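Local coordinates for protein sialyltransferase 0160 (PDB 4R84) that probably transfers sialic acid from its CMP-activated donor to the galactose end of glycan acceptors, as a glycosyltransferase of the GT-B structural group, at residues A38-V41 and T45-L48; H207-L212 and M278-N283; S261-Y266 and D273-M278. One frame throughout, in Å; residues are numbered along the deposited sequence.

Contact 1. Residues A38-V41 and T45-L48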
loop_
_atom_site.group_PDB
_atom_site.type_symbol
_atom_site.label_atom_id
_atom_site.label_comp_id
_atom_site.label_asym_id
_atom_site.label_seq_id
_atom_site.Cartn_x
_atom_site.Cartn_y
_atom_site.Cartn_z
ATOM N N ALA A 38 -10.619 2.237 25.546
ATOM C CA ALA A 38 -10.234 3.189 24.524
ATOM C C ALA A 38 -8.808 3.638 24.749
ATOM O O ALA A 38 -8.362 3.737 25.894
ATOM C CB ALA A 38 -11.179 4.385 24.535
ATOM N N ASP A 39 -8.096 3.915 23.654
ATOM C CA ASP A 39 -6.795 4.579 23.745
ATOM C C ASP A 39 -7.012 6.086 23.752
ATOM O O ASP A 39 -7.827 6.597 22.987
ATOM C CB ASP A 39 -5.881 4.194 22.571
ATOM C CG ASP A 39 -5.401 2.757 22.648
ATOM O OD1 ASP A 39 -5.607 2.109 23.701
ATOM O OD2 ASP A 39 -4.798 2.282 21.662
ATOM N N VAL A 40 -6.308 6.792 24.631
ATOM C CA VAL A 40 -6.360 8.248 24.635
ATOM C C VAL A 40 -4.945 8.765 24.425
ATOM O O VAL A 40 -4.021 8.443 25.186
ATOM C CB VAL A 40 -6.972 8.813 25.947
ATOM C CG1 VAL A 40 -7.239 10.323 25.824
ATOM C CG2 VAL A 40 -8.273 8.078 26.311
ATOM N N VAL A 41 -4.761 9.557 23.372
ATOM C CA VAL A 41 -3.459 10.111 23.078
ATOM C C VAL A 41 -3.111 11.152 24.128
ATOM O O VAL A 41 -3.977 11.920 24.541
ATOM C CB VAL A 41 -3.429 10.737 21.673
ATOM C CG1 VAL A 41 -2.089 11.412 21.417
ATOM C CG2 VAL A 41 -3.694 9.643 20.647
ATOM N N THR A 45 -8.461 14.674 25.117
ATOM C CA THR A 45 -9.548 14.526 26.079
ATOM C C THR A 45 -10.485 13.371 25.698
ATOM O O THR A 45 -10.796 13.161 24.522
ATOM C CB THR A 45 -10.344 15.843 26.190
ATOM O OG1 THR A 45 -9.483 16.888 26.667
ATOM C CG2 THR A 45 -11.537 15.698 27.146
ATOM N N TYR A 46 -10.881 12.597 26.699
ATOM C CA TYR A 46 -11.889 11.561 26.541
ATOM C C TYR A 46 -13.001 11.826 27.554
ATOM O O TYR A 46 -12.709 12.094 28.715
ATOM C CB TYR A 46 -11.276 10.175 26.739
ATOM C CG TYR A 46 -12.233 9.035 26.471
ATOM C CD1 TYR A 46 -13.129 8.604 27.453
ATOM C CD2 TYR A 46 -12.235 8.377 25.243
ATOM C CE1 TYR A 46 -14.011 7.557 27.205
ATOM C CE2 TYR A 46 -13.108 7.335 24.993
ATOM C CZ TYR A 46 -13.988 6.928 25.971
ATOM O OH TYR A 46 -14.850 5.883 25.706
ATOM N N GLN A 47 -14.261 11.793 27.126
ATOM C CA GLN A 47 -15.360 12.039 28.069
ATOM C C GLN A 47 -15.848 10.752 28.720
ATOM O O GLN A 47 -16.433 9.899 28.055
ATOM C CB GLN A 47 -16.553 12.718 27.393
ATOM C CG GLN A 47 -17.622 13.128 28.418
ATOM C CD GLN A 47 -18.926 13.596 27.793
ATOM O OE1 GLN A 47 -19.477 12.943 26.908
ATOM N NE2 GLN A 47 -19.431 14.727 28.264
ATOM N N LEU A 48 -15.616 10.607 30.020
ATOM C CA LEU A 48 -16.190 9.469 30.728
ATOM C C LEU A 48 -17.685 9.704 30.956
ATOM O O LEU A 48 -18.107 10.772 31.424
ATOM C CB LEU A 48 -15.459 9.217 32.047
ATOM C CG LEU A 48 -14.080 8.583 31.835
ATOM C CD1 LEU A 48 -13.193 8.795 33.039
ATOM C CD2 LEU A 48 -14.163 7.103 31.478
#
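The ring of Tyr46 meets Ala38 and Val40 along its CD2-CE2 side, both methyl contacts coming in obliquely. Ala38 CB sits 3.6 Å from Tyr46 CE2, towards the hydroxyl end. At the root of the ring, Val40 CG2 lies 3.7 Å from Tyr46 CB and 4.1 Å from Tyr46 CG. With CG of Tyr46 anti to the backbone N (chi1 -175°), the ring runs back along strand 38-41, so that Val40 meets the CB end of the side chain and Ala38 the CE2 part of the ring. The valine and tyrosine side chains cross at about a right angle. The contact is wholly apolar: no hydrogen bond joins the two segments, whose axes approach to 7.4 Å, their N-to-C directions 140° apart. Though only a three-residue link separates them, these are not partners in one sheet. Strand 31-41 bonds through the backbones of Ala38 and Val40 to strand 106-125, whereas Tyr46 bonds to Phe83 of strand 81-84. The contact thus joins facing layers, consistent with the beta-sandwich of a PKD-like, immunoglobulin-type domain, and Leu113 of strand 106-125 also touches the Tyr46 side chain.

Contact 2. Residues H207-L212 and M278-N283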
loop_
_atom_site.group_PDB
_atom_site.type_symbol
_atom_site.label_atom_id
_atom_site.label_comp_id
_atom_site.label_asym_id
_atom_site.label_seq_id
_atom_site.Cartn_x
_atom_site.Cartn_y
_atom_site.Cartn_z
ATOM N N HIS A 207 12.937 -0.261 -2.427
ATOM C CA HIS A 207 13.695 0.945 -2.125
ATOM C C HIS A 207 13.648 1.342 -0.669
ATOM O O HIS A 207 13.919 2.487 -0.342
ATOM C CB HIS A 207 13.192 2.079 -3.002
ATOM C CG HIS A 207 13.378 1.796 -4.459
ATOM N ND1 HIS A 207 12.386 1.245 -5.239
ATOM C CD2 HIS A 207 14.462 1.917 -5.257
ATOM C CE1 HIS A 207 12.840 1.074 -6.468
ATOM N NE2 HIS A 207 14.098 1.474 -6.505
ATOM N N VAL A 208 13.348 0.383 0.201
ATOM C CA VAL A 208 13.267 0.664 1.626
ATOM C C VAL A 208 14.573 1.252 2.177
ATOM O O VAL A 208 14.541 2.170 3.008
ATOM C CB VAL A 208 12.869 -0.605 2.433
ATOM C CG1 VAL A 208 13.840 -1.748 2.170
ATOM C CG2 VAL A 208 12.800 -0.293 3.926
ATOM N N PHE A 209 15.719 0.766 1.697
ATOM C CA PHE A 209 16.986 1.241 2.241
ATOM C C PHE A 209 17.324 2.658 1.783
ATOM O O PHE A 209 18.104 3.360 2.429
ATOM C CB PHE A 209 18.141 0.301 1.866
ATOM C CG PHE A 209 19.405 0.620 2.598
ATOM C CD1 PHE A 209 19.525 0.328 3.944
ATOM C CD2 PHE A 209 20.465 1.237 1.950
ATOM C CE1 PHE A 209 20.675 0.640 4.637
ATOM C CE2 PHE A 209 21.624 1.549 2.637
ATOM C CZ PHE A 209 21.724 1.251 3.986
ATOM N N ASN A 210 16.752 3.083 0.665
ATOM C CA ASN A 210 16.954 4.465 0.235
ATOM C C ASN A 210 16.026 5.425 0.977
ATOM O O ASN A 210 16.294 6.623 1.035
ATOM C CB ASN A 210 16.742 4.600 -1.271
ATOM C CG ASN A 210 17.906 4.062 -2.072
ATOM O OD1 ASN A 210 19.033 3.973 -1.575
ATOM N ND2 ASN A 210 17.647 3.716 -3.324
ATOM N N ASN A 211 14.933 4.903 1.532
ATOM C CA ASN A 211 13.916 5.783 2.116
ATOM C C ASN A 211 13.896 5.892 3.636
ATOM O O ASN A 211 13.624 6.972 4.163
ATOM C CB ASN A 211 12.516 5.349 1.658
ATOM C CG ASN A 211 12.253 5.658 0.190
ATOM O OD1 ASN A 211 12.864 6.559 -0.397
ATOM N ND2 ASN A 211 11.335 4.901 -0.411
ATOM N N LEU A 212 14.155 4.798 4.351
ATOM C CA LEU A 212 13.983 4.835 5.812
ATOM C C LEU A 212 15.230 5.251 6.612
ATOM O O LEU A 212 15.099 6.005 7.583
ATOM C CB LEU A 212 13.484 3.478 6.325
ATOM C CG LEU A 212 12.140 3.019 5.729
ATOM C CD1 LEU A 212 11.579 1.818 6.492
ATOM C CD2 LEU A 212 11.115 4.150 5.728
ATOM N N MET A 278 20.232 -7.868 -0.984
ATOM C CA MET A 278 19.059 -8.335 -0.261
ATOM C C MET A 278 19.155 -8.033 1.223
ATOM O O MET A 278 18.135 -7.904 1.901
ATOM C CB MET A 278 18.847 -9.829 -0.495
ATOM C CG MET A 278 18.446 -10.132 -1.937
ATOM S SD MET A 278 16.983 -9.201 -2.431
ATOM C CE MET A 278 16.660 -9.851 -4.070
ATOM N N GLY A 279 20.384 -7.896 1.712
ATOM C CA GLY A 279 20.614 -7.615 3.114
ATOM C C GLY A 279 20.087 -6.277 3.577
ATOM O O GLY A 279 19.900 -6.070 4.780
ATOM N N ASN A 280 19.835 -5.353 2.655
ATOM C CA ASN A 280 19.268 -4.078 3.096
ATOM C C ASN A 280 17.777 -4.035 2.836
ATOM O O ASN A 280 17.136 -3.010 3.054
ATOM C CB ASN A 280 19.981 -2.883 2.434
ATOM C CG ASN A 280 19.734 -2.771 0.935
ATOM O OD1 ASN A 280 18.666 -3.101 0.423
ATOM N ND2 ASN A 280 20.723 -2.249 0.228
ATOM N N ARG A 281 17.236 -5.159 2.369
ATOM C CA ARG A 281 15.843 -5.226 1.943
ATOM C C ARG A 281 15.017 -6.151 2.842
ATOM O O ARG A 281 13.922 -5.795 3.272
ATOM C CB ARG A 281 15.771 -5.713 0.480
ATOM C CG ARG A 281 14.363 -5.781 -0.102
ATOM C CD ARG A 281 14.361 -6.188 -1.588
ATOM N NE ARG A 281 15.131 -5.262 -2.419
ATOM C CZ ARG A 281 15.095 -5.236 -3.753
ATOM N NH1 ARG A 281 14.325 -6.084 -4.431
ATOM N NH2 ARG A 281 15.826 -4.352 -4.416
ATOM N N TYR A 282 15.544 -7.340 3.112
ATOM C CA TYR A 282 14.759 -8.366 3.787
ATOM C C TYR A 282 15.270 -8.690 5.188
ATOM O O TYR A 282 15.065 -9.793 5.694
ATOM C CB TYR A 282 14.703 -9.645 2.940
ATOM C CG TYR A 282 13.846 -9.494 1.708
ATOM C CD1 TYR A 282 12.486 -9.224 1.812
ATOM C CD2 TYR A 282 14.395 -9.629 0.443
ATOM C CE1 TYR A 282 11.699 -9.081 0.684
ATOM C CE2 TYR A 282 13.617 -9.490 -0.696
ATOM C CZ TYR A 282 12.278 -9.224 -0.576
ATOM O OH TYR A 282 11.513 -9.086 -1.707
ATOM N N ASN A 283 15.922 -7.720 5.819
ATOM C CA ASN A 283 16.337 -7.857 7.219
ATOM C C ASN A 283 15.607 -6.921 8.179
ATOM O O ASN A 283 15.931 -6.876 9.367
ATOM C CB ASN A 283 17.833 -7.608 7.358
ATOM C CG ASN A 283 18.649 -8.857 7.170
ATOM O OD1 ASN A 283 18.178 -9.969 7.429
ATOM N ND2 ASN A 283 19.883 -8.686 6.713
HETATM O O HOH W 1 16.366 -1.172 -0.389
#
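Phe209 and Asn280 bring the two backbones closest, their CA atoms 5.9 Å apart, with Val208 and Arg281 next at 6.4 Å. Segment 207-212 is a single short helical turn behind His207 at the N-cap, and Val208 O accepts from both Asn211 N and Leu212 N. Residues 278-280 are the last part of a 3-10 segment that begins earlier, and Met278 O likewise takes two bonds, from Arg281 N and Tyr282 N. No direct hydrogen bond crosses the contact; a water bridges it instead, accepting from Phe209 N at 2.9 Å, in the first turn of the helix, and donating to Asn280 OD1 at 3.1 Å. The Asn280 amide lies almost parallel to the Phe209 ring, 5° between planes, and shifted towards its root: Asn280 CB is 3.6 Å from Phe209 CG, and Asn280 CG is 3.6 Å from Phe209 CB. Chi1 of 68° puts the amide carbon between the backbone N and carbonyl carbon of Asn280, folding the amide back beside its own main chain. Alongside, Val208 CG1 rests 3.6 Å from Asn280 O and also touches Arg281 CA. Within the second segment, Asn283 ND2 gives a bent bond of 3.3 Å (137°) to a lone pair of Gly279 O in the carbonyl plane, tying the Asn283 side chain back to the 3-10 residues; the same ND2 also bonds to Leu256 O of helix 252-267. Asn280 O is further held by Trp284 NE1. In this Rossmann-like domain helix 208-211 belongs to the connection between parallel strands 197-204 and 225-233, and Val208 packs on Leu232 of the latter. The 278-283 turn leads towards strand 290-294, with Arg281 and Tyr282 leaning on helix 237-246.

Contact 3. Residues S261-Y266 and D273-M278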
loop_
_atom_site.group_PDB
_atom_site.type_symbol
_atom_site.label_atom_id
_atom_site.label_comp_id
_atom_site.label_asym_id
_atom_site.label_seq_id
_atom_site.Cartn_x
_atom_site.Cartn_y
_atom_site.Cartn_z
ATOM N N SER A 261 23.447 -7.324 11.624
ATOM C CA SER A 261 24.224 -6.394 12.444
ATOM C C SER A 261 24.763 -5.246 11.591
ATOM O O SER A 261 24.945 -4.134 12.068
ATOM C CB SER A 261 25.361 -7.117 13.172
ATOM O OG SER A 261 26.269 -7.718 12.266
ATOM N N LEU A 262 25.018 -5.525 10.321
ATOM C CA LEU A 262 25.460 -4.495 9.392
ATOM C C LEU A 262 24.384 -3.407 9.258
ATOM O O LEU A 262 24.666 -2.209 9.362
ATOM C CB LEU A 262 25.771 -5.122 8.033
ATOM C CG LEU A 262 26.677 -4.375 7.058
ATOM C CD1 LEU A 262 27.967 -3.943 7.728
ATOM C CD2 LEU A 262 26.969 -5.257 5.858
ATOM N N LEU A 263 23.148 -3.833 9.029
ATOM C CA LEU A 263 22.029 -2.898 8.960
ATOM C C LEU A 263 21.851 -2.173 10.291
ATOM O O LEU A 263 21.708 -0.955 10.332
ATOM C CB LEU A 263 20.746 -3.622 8.548
ATOM C CG LEU A 263 19.494 -2.737 8.426
ATOM C CD1 LEU A 263 19.715 -1.586 7.461
ATOM C CD2 LEU A 263 18.286 -3.572 7.997
ATOM N N ALA A 264 21.879 -2.932 11.379
ATOM C CA ALA A 264 21.700 -2.376 12.727
ATOM C C ALA A 264 22.723 -1.291 13.075
ATOM O O ALA A 264 22.362 -0.233 13.597
ATOM C CB ALA A 264 21.757 -3.491 13.757
ATOM N N ASN A 265 23.998 -1.555 12.807
ATOM C CA ASN A 265 25.049 -0.599 13.143
ATOM C C ASN A 265 25.011 0.632 12.255
ATOM O O ASN A 265 25.362 1.723 12.687
ATOM C CB ASN A 265 26.429 -1.252 13.051
ATOM C CG ASN A 265 26.623 -2.348 14.076
ATOM O OD1 ASN A 265 25.964 -2.369 15.108
ATOM N ND2 ASN A 265 27.534 -3.271 13.787
ATOM N N TYR A 266 24.587 0.452 11.011
ATOM C CA TYR A 266 24.452 1.574 10.091
ATOM C C TYR A 266 23.354 2.511 10.584
ATOM O O TYR A 266 23.520 3.734 10.609
ATOM C CB TYR A 266 24.141 1.077 8.677
ATOM C CG TYR A 266 24.040 2.185 7.661
ATOM C CD1 TYR A 266 25.184 2.737 7.093
ATOM C CD2 TYR A 266 22.803 2.670 7.253
ATOM C CE1 TYR A 266 25.099 3.753 6.161
ATOM C CE2 TYR A 266 22.710 3.684 6.321
ATOM C CZ TYR A 266 23.864 4.222 5.776
ATOM O OH TYR A 266 23.776 5.229 4.840
ATOM N N ASP A 273 29.361 1.497 7.025
ATOM C CA ASP A 273 29.185 0.357 6.135
ATOM C C ASP A 273 27.741 -0.117 6.103
ATOM O O ASP A 273 27.154 -0.418 7.140
ATOM C CB ASP A 273 30.090 -0.805 6.554
ATOM C CG ASP A 273 31.564 -0.440 6.528
ATOM O OD1 ASP A 273 31.994 0.266 5.592
ATOM O OD2 ASP A 273 32.294 -0.881 7.440
ATOM N N ALA A 274 27.176 -0.189 4.905
ATOM C CA ALA A 274 25.784 -0.579 4.743
ATOM C C ALA A 274 25.689 -1.955 4.103
ATOM O O ALA A 274 26.569 -2.338 3.327
ATOM C CB ALA A 274 25.046 0.449 3.907
ATOM N N PRO A 275 24.625 -2.707 4.422
ATOM C CA PRO A 275 24.434 -3.981 3.726
ATOM C C PRO A 275 24.181 -3.726 2.257
ATOM O O PRO A 275 23.550 -2.737 1.907
ATOM C CB PRO A 275 23.181 -4.580 4.390
ATOM C CG PRO A 275 23.002 -3.823 5.624
ATOM C CD PRO A 275 23.537 -2.446 5.374
ATOM N N LYS A 276 24.709 -4.591 1.404
ATOM C CA LYS A 276 24.457 -4.479 -0.016
ATOM C C LYS A 276 23.445 -5.556 -0.401
ATOM O O LYS A 276 23.368 -6.616 0.238
ATOM C CB LYS A 276 25.746 -4.609 -0.830
ATOM C CG LYS A 276 25.536 -4.316 -2.320
ATOM C CD LYS A 276 26.794 -4.513 -3.152
ATOM C CE LYS A 276 26.529 -4.170 -4.623
ATOM N NZ LYS A 276 26.299 -2.714 -4.868
ATOM N N GLY A 277 22.654 -5.267 -1.425
ATOM C CA GLY A 277 21.721 -6.236 -1.953
ATOM C C GLY A 277 20.607 -6.589 -0.994
ATOM O O GLY A 277 20.119 -5.721 -0.260
ATOM N N MET A 278 20.232 -7.868 -0.984
ATOM C CA MET A 278 19.059 -8.335 -0.261
ATOM C C MET A 278 19.155 -8.033 1.223
ATOM O O MET A 278 18.135 -7.904 1.901
ATOM C CB MET A 278 18.847 -9.829 -0.495
ATOM C CG MET A 278 18.446 -10.132 -1.937
ATOM S SD MET A 278 16.983 -9.201 -2.431
ATOM C CE MET A 278 16.660 -9.851 -4.070
HETATM O O HOH W 2 27.338 -1.233 9.718
#
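Ala274 CB lies over one face of the Tyr266 ring in a CH-pi contact, 4.1 Å from the centroid of that ring, 17° off its normal and displaced towards the CD1-CE1 side. Tyr266 CG is anti to the backbone N (chi1 -178°), which swings the ring out from the helix to lie beside the passing chain. Nearer the backbone, Tyr266 CB approaches Asp273 O at 3.7 Å. One helical turn earlier Leu262 spreads its two branches along the loop: Leu262 CD2 is 3.5 Å from Pro275 CA, and Leu262 CD1 is 3.7 Å from Asp273 O. The pyrrolidine ring of Pro275 points its CG at the helix backbone, where that atom is 3.4 Å from Leu263 N and 3.7 Å from Leu263 CB; it also touches Leu262 CB. The two segments share no direct hydrogen bond. A water spans them, donating to Leu262 O at 2.9 Å and to Asp273 O at 2.7 Å, so Leu262 O serves both this water and the helical bond from Tyr266 N. The returning chain is thereby laid along one side of the helix by apolar contacts and a bridging water, with no regular structure of its own. Helix 252-267 and the loop after it belong to the connection from strand 225-233 to strand 290-294. Leu263 packs on Trp284 and Leu287, Gln217 bonds to Tyr266 O, and Met278, at the end of segment 273-278, touches helix 237-246.

Contacts 2 and 3 form one continuous patch, their centres 9 Å apart and Met278 common to both. Phe209 joins the two: its CZ lies 3.4 Å from Ala274 CB and 3.5 Å from Tyr266 CE2, and its CE1 is 3.7 Å from Leu263 CD1. A weak hydrogen bond from Asn280 ND2 to Pro275 O adds a polar link. The side chain of Arg281, in contact 2, is about 13 Å from the bound donor analogue CMP-3-fluoro-Neu5Ac. Contact 1 stands apart in the PKD-like part of the chain, its centre 37 Å from that of contact 2 and 41 Å from that of contact 3.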